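Local coordinates for protein phosphoserine aminotransferase (Bacillus alcalophilus, PDB 1W23) that catalyses the reversible, pyridoxal phosphate-dependent transfer of an amino group between glutamate and 3-phosphohydroxypyruvate, making phosphoserine for serine biosynthesis, at residues V4-K16 and R334-A348. Residues are numbered along the deposited sequence; the frame is centred on the assembly and turned at random.
With MG (magnesium ion), chain E.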
loop_
_atom_site.group_PDB
_atom_site.type_symbol
_atom_site.label_atom_id
_atom_site.label_comp_id
_atom_site.label_asym_id
_atom_site.label_seq_id
_atom_site.Cartn_x
_atom_site.Cartn_y
_atom_site.Cartn_z
ATOM N N VAL A 4 28.274 -5.171 5.496
ATOM C CA VAL A 4 27.192 -5.102 4.497
ATOM C C VAL A 4 27.072 -3.677 3.982
ATOM O O VAL A 4 26.982 -2.743 4.761
ATOM C CB VAL A 4 25.869 -5.575 5.113
ATOM C CG1 VAL A 4 24.740 -5.362 4.127
ATOM C CG2 VAL A 4 26.010 -7.029 5.502
ATOM N N PHE A 5 27.054 -3.518 2.669
ATOM C CA PHE A 5 26.922 -2.200 2.025
ATOM C C PHE A 5 25.669 -2.256 1.154
ATOM O O PHE A 5 25.617 -3.002 0.175
ATOM C CB PHE A 5 28.158 -1.879 1.193
ATOM C CG PHE A 5 29.445 -2.039 1.969
ATOM C CD1 PHE A 5 30.287 -3.120 1.748
ATOM C CD2 PHE A 5 29.794 -1.093 2.921
ATOM C CE1 PHE A 5 31.457 -3.307 2.427
ATOM C CE2 PHE A 5 30.989 -1.259 3.617
ATOM C CZ PHE A 5 31.785 -2.360 3.360
ATOM N N ASN A 6 24.659 -1.475 1.500
ATOM C CA ASN A 6 23.337 -1.577 0.877
ATOM C C ASN A 6 23.149 -0.567 -0.260
ATOM O O ASN A 6 22.784 0.594 -0.035
ATOM C CB ASN A 6 22.248 -1.406 1.916
ATOM C CG ASN A 6 20.858 -1.652 1.335
ATOM O OD1 ASN A 6 20.739 -1.940 0.152
ATOM N ND2 ASN A 6 19.843 -1.498 2.192
ATOM N N PHE A 7 23.392 -1.032 -1.476
ATOM C CA PHE A 7 23.196 -0.281 -2.713
ATOM C C PHE A 7 21.930 -0.709 -3.449
ATOM O O PHE A 7 21.797 -0.502 -4.657
ATOM C CB PHE A 7 24.423 -0.430 -3.619
ATOM C CG PHE A 7 25.651 0.304 -3.137
ATOM C CD1 PHE A 7 26.619 -0.303 -2.372
ATOM C CD2 PHE A 7 25.848 1.648 -3.448
ATOM C CE1 PHE A 7 27.741 0.377 -1.952
ATOM C CE2 PHE A 7 26.979 2.332 -3.039
ATOM C CZ PHE A 7 27.922 1.695 -2.277
ATOM N N ASN A 8 20.950 -1.225 -2.722
ATOM C CA ASN A 8 19.688 -1.623 -3.348
ATOM C C ASN A 8 18.986 -0.447 -4.022
ATOM O O ASN A 8 18.980 0.700 -3.535
ATOM C CB ASN A 8 18.745 -2.228 -2.279
ATOM C CG ASN A 8 19.004 -3.682 -2.037
ATOM O OD1 ASN A 8 19.461 -4.406 -2.927
ATOM N ND2 ASN A 8 18.683 -4.155 -0.839
ATOM N N ALA A 9 18.355 -0.763 -5.168
ATOM C CA ALA A 9 17.744 0.230 -6.048
ATOM C C ALA A 9 16.304 0.586 -5.695
ATOM O O ALA A 9 15.776 1.500 -6.299
ATOM C CB ALA A 9 17.814 -0.252 -7.501
ATOM N N GLY A 10 15.667 -0.153 -4.804
ATOM C CA GLY A 10 14.286 0.149 -4.468
ATOM C C GLY A 10 13.525 -1.105 -4.110
ATOM O O GLY A 10 13.436 -2.041 -4.968
ATOM N N PRO A 11 12.945 -1.242 -2.918
ATOM C CA PRO A 11 13.255 -0.484 -1.729
ATOM C C PRO A 11 14.775 -0.498 -1.430
ATOM O O PRO A 11 15.543 -1.161 -2.119
ATOM C CB PRO A 11 12.436 -1.182 -0.631
ATOM C CG PRO A 11 11.344 -1.830 -1.384
ATOM C CD PRO A 11 12.019 -2.371 -2.632
ATOM N N SER A 12 15.159 0.334 -0.504
ATOM C CA SER A 12 16.542 0.751 -0.366
ATOM C C SER A 12 16.885 1.094 1.062
ATOM O O SER A 12 16.064 1.011 1.987
ATOM C CB SER A 12 16.797 1.948 -1.281
ATOM O OG SER A 12 15.950 3.017 -0.983
ATOM N N ALA A 13 18.137 1.483 1.259
ATOM C CA ALA A 13 18.614 1.865 2.588
ATOM C C ALA A 13 17.731 2.957 3.191
ATOM O O ALA A 13 17.364 3.922 2.507
ATOM C CB ALA A 13 20.061 2.394 2.477
ATOM N N LEU A 14 17.464 2.854 4.470
ATOM C CA LEU A 14 16.785 3.886 5.264
ATOM C C LEU A 14 17.766 4.489 6.253
ATOM O O LEU A 14 18.775 3.835 6.592
ATOM C CB LEU A 14 15.527 3.302 5.916
ATOM C CG LEU A 14 14.415 2.887 4.941
ATOM C CD1 LEU A 14 13.350 2.038 5.618
ATOM C CD2 LEU A 14 13.705 4.085 4.339
ATOM N N PRO A 15 17.514 5.698 6.725
ATOM C CA PRO A 15 18.390 6.251 7.756
ATOM C C PRO A 15 18.204 5.456 9.034
ATOM O O PRO A 15 17.096 5.288 9.523
ATOM C CB PRO A 15 17.971 7.688 7.865
ATOM C CG PRO A 15 16.604 7.772 7.250
ATOM C CD PRO A 15 16.422 6.611 6.368
ATOM N N LYS A 16 19.311 4.968 9.599
ATOM C CA LYS A 16 19.202 4.139 10.820
ATOM C C LYS A 16 18.393 4.837 11.936
ATOM O O LYS A 16 17.621 4.142 12.569
ATOM C CB LYS A 16 20.582 3.748 11.296
ATOM C CG LYS A 16 20.574 2.714 12.385
ATOM C CD LYS A 16 20.164 1.340 11.889
ATOM C CE LYS A 16 21.337 0.691 11.169
ATOM N NZ LYS A 16 21.071 -0.744 10.835
ATOM N N ARG A 334 24.934 -1.134 -11.279
ATOM C CA ARG A 334 24.203 0.062 -10.861
ATOM C C ARG A 334 24.409 0.226 -9.370
ATOM O O ARG A 334 23.976 -0.596 -8.586
ATOM C CB ARG A 334 22.711 -0.043 -11.168
ATOM C CG ARG A 334 21.928 1.179 -10.710
ATOM C CD ARG A 334 20.491 1.179 -11.211
ATOM N NE ARG A 334 19.767 -0.033 -10.811
ATOM C CZ ARG A 334 18.462 -0.187 -10.995
ATOM N NH1 ARG A 334 17.729 0.761 -11.542
ATOM N NH2 ARG A 334 17.898 -1.364 -10.617
ATOM N N ALA A 335 25.095 1.322 -8.987
ATOM C CA ALA A 335 25.274 1.675 -7.582
ATOM C C ALA A 335 24.195 2.722 -7.230
ATOM O O ALA A 335 24.296 3.881 -7.681
ATOM C CB ALA A 335 26.672 2.237 -7.312
ATOM N N SER A 336 23.169 2.329 -6.489
ATOM C CA SER A 336 22.118 3.253 -6.066
ATOM C C SER A 336 22.558 3.888 -4.758
ATOM O O SER A 336 22.900 3.207 -3.801
ATOM C CB SER A 336 20.793 2.539 -5.955
ATOM O OG SER A 336 20.368 2.028 -7.214
ATOM N N ILE A 337 22.608 5.228 -4.781
ATOM C CA ILE A 337 23.188 6.069 -3.750
ATOM C C ILE A 337 22.205 7.155 -3.314
ATOM O O ILE A 337 22.477 8.334 -3.257
ATOM C CB ILE A 337 24.562 6.632 -4.210
ATOM C CG1 ILE A 337 24.502 7.323 -5.570
ATOM C CG2 ILE A 337 25.602 5.533 -4.186
ATOM C CD1 ILE A 337 25.778 8.100 -5.903
ATOM N N TYR A 338 20.985 6.707 -2.992
ATOM C CA TYR A 338 19.935 7.551 -2.469
ATOM C C TYR A 338 20.352 8.227 -1.185
ATOM O O TYR A 338 21.401 7.907 -0.602
ATOM C CB TYR A 338 18.692 6.677 -2.241
ATOM C CG TYR A 338 18.220 5.952 -3.486
ATOM C CD1 TYR A 338 18.013 4.583 -3.471
ATOM C CD2 TYR A 338 17.964 6.584 -4.673
ATOM C CE1 TYR A 338 17.577 3.900 -4.563
ATOM C CE2 TYR A 338 17.509 5.923 -5.780
ATOM C CZ TYR A 338 17.298 4.569 -5.727
ATOM O OH TYR A 338 16.866 3.917 -6.881
ATOM N N ASN A 339 19.524 9.135 -0.689
ATOM C CA ASN A 339 19.886 10.000 0.449
ATOM C C ASN A 339 20.520 9.235 1.620
ATOM O O ASN A 339 21.505 9.718 2.185
ATOM C CB ASN A 339 18.624 10.646 0.993
ATOM C CG ASN A 339 18.043 11.778 0.160
ATOM O OD1 ASN A 339 18.638 12.234 -0.812
ATOM N ND2 ASN A 339 16.862 12.261 0.560
ATOM N N ALA A 340 19.939 8.102 1.999
ATOM C CA ALA A 340 20.371 7.419 3.221
ATOM C C ALA A 340 21.569 6.502 3.051
ATOM O O ALA A 340 22.062 5.978 4.056
ATOM C CB ALA A 340 19.220 6.662 3.836
ATOM N N VAL A 341 22.062 6.292 1.852
ATOM C CA VAL A 341 23.256 5.469 1.699
ATOM C C VAL A 341 24.432 6.201 2.320
ATOM O O VAL A 341 24.714 7.350 1.937
ATOM C CB VAL A 341 23.494 5.105 0.217
ATOM C CG1 VAL A 341 24.817 4.394 0.046
ATOM C CG2 VAL A 341 22.333 4.287 -0.341
ATOM N N PRO A 342 25.151 5.616 3.284
ATOM C CA PRO A 342 26.226 6.362 3.967
ATOM C C PRO A 342 27.432 6.551 3.081
ATOM O O PRO A 342 27.754 5.723 2.226
ATOM C CB PRO A 342 26.538 5.499 5.189
ATOM C CG PRO A 342 26.252 4.135 4.689
ATOM C CD PRO A 342 24.982 4.250 3.845
ATOM N N ILE A 343 28.166 7.636 3.344
ATOM C CA ILE A 343 29.355 7.913 2.536
ATOM C C ILE A 343 30.373 6.797 2.711
ATOM O O ILE A 343 31.088 6.479 1.711
ATOM C CB ILE A 343 29.917 9.306 2.801
ATOM C CG1 ILE A 343 30.945 9.686 1.720
ATOM C CG2 ILE A 343 30.570 9.454 4.158
ATOM C CD1 ILE A 343 31.156 11.165 1.683
ATOM N N ASP A 344 30.515 6.132 3.850
ATOM C CA ASP A 344 31.496 5.049 3.953
ATOM C C ASP A 344 31.158 3.853 3.060
ATOM O O ASP A 344 32.101 3.140 2.711
ATOM C CB ASP A 344 31.787 4.648 5.386
ATOM C CG ASP A 344 30.690 4.102 6.218
ATOM O OD1 ASP A 344 29.544 3.971 5.724
ATOM O OD2 ASP A 344 30.960 3.810 7.432
ATOM N N ALA A 345 29.903 3.685 2.664
ATOM C CA ALA A 345 29.615 2.627 1.686
ATOM C C ALA A 345 30.222 2.987 0.327
ATOM O O ALA A 345 30.692 2.113 -0.405
ATOM C CB ALA A 345 28.140 2.374 1.588
ATOM N N CYS A 346 30.156 4.276 -0.029
ATOM C CA CYS A 346 30.725 4.745 -1.275
ATOM C C CYS A 346 32.252 4.634 -1.249
ATOM O O CYS A 346 32.851 4.264 -2.271
ATOM C CB CYS A 346 30.253 6.178 -1.539
ATOM S SG CYS A 346 28.453 6.304 -1.778
ATOM N N ILE A 347 32.872 4.998 -0.123
ATOM C CA ILE A 347 34.328 4.792 0.019
ATOM C C ILE A 347 34.650 3.329 -0.141
ATOM O O ILE A 347 35.634 2.979 -0.822
ATOM C CB ILE A 347 34.775 5.367 1.356
ATOM C CG1 ILE A 347 34.547 6.883 1.474
ATOM C CG2 ILE A 347 36.227 4.956 1.635
ATOM C CD1 ILE A 347 34.702 7.530 2.835
ATOM N N ALA A 348 33.890 2.417 0.475
ATOM C CA ALA A 348 34.139 0.987 0.369
ATOM C C ALA A 348 34.021 0.527 -1.102
ATOM O O ALA A 348 34.823 -0.290 -1.578
ATOM C CB ALA A 348 33.226 0.188 1.285
HETATM MG MG MG E . 29.848 3.649 9.160
HETATM O O HOH W 1 21.490 -0.470 -7.381
HETATM O O HOH W 2 17.436 7.018 0.987
HETATM O O HOH W 3 21.471 3.993 5.826
HETATM O O HOH W 4 28.089 3.759 7.952
HETATM O O HOH W 5 29.832 1.675 9.055
#
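Phe7 pushes its ring in between strand 333-336 and helix 343-359: CZ meets Ala345 O at the ring edge, 3.4 Å away, and just past the strand's end Ile337 CG2 touches CE2 at 3.7 Å, also near the ring plane. With CG anti to the carbonyl carbon (chi1 -71°), CD2 comes to 3.4 Å from Ser336 O, a buried oxygen that finds no hydrogen-bond partner. Phe5 takes the next stretch of the helix, where Ala348 CB sits over one ring face in a CH-pi contact, 3.8 Å from the centroid. At the other end Tyr338 OH donates to Ala9 O at 2.7 Å, coming in 34° out of the carbonyl plane; Asn298 ND2 bonds both the Tyr338 and Ser336 hydroxyls. Ala9 CB rests on one face of the Arg334 guanidinium, 3.3 Å from NH2, while NH1 reaches Thr152 O. A water ties Phe7 O, Arg334 O and Ser336 OG together, and another joins Leu14 O to Ala340 O. The Tyr338 side chain also packs on Lys196, the lysine that carries the cofactor in the internal aldimine though not joined to it here, and lies about 6 Å from the bound pyridoxal phosphate, so this end of the contact backs the active site. Asn8 ND2 and Leu14 N bond Glu38 of the second subunit. Strand 5-6 pairs in parallel with strand 321-322, and helix 241-256 packs against Leu14 and Pro15.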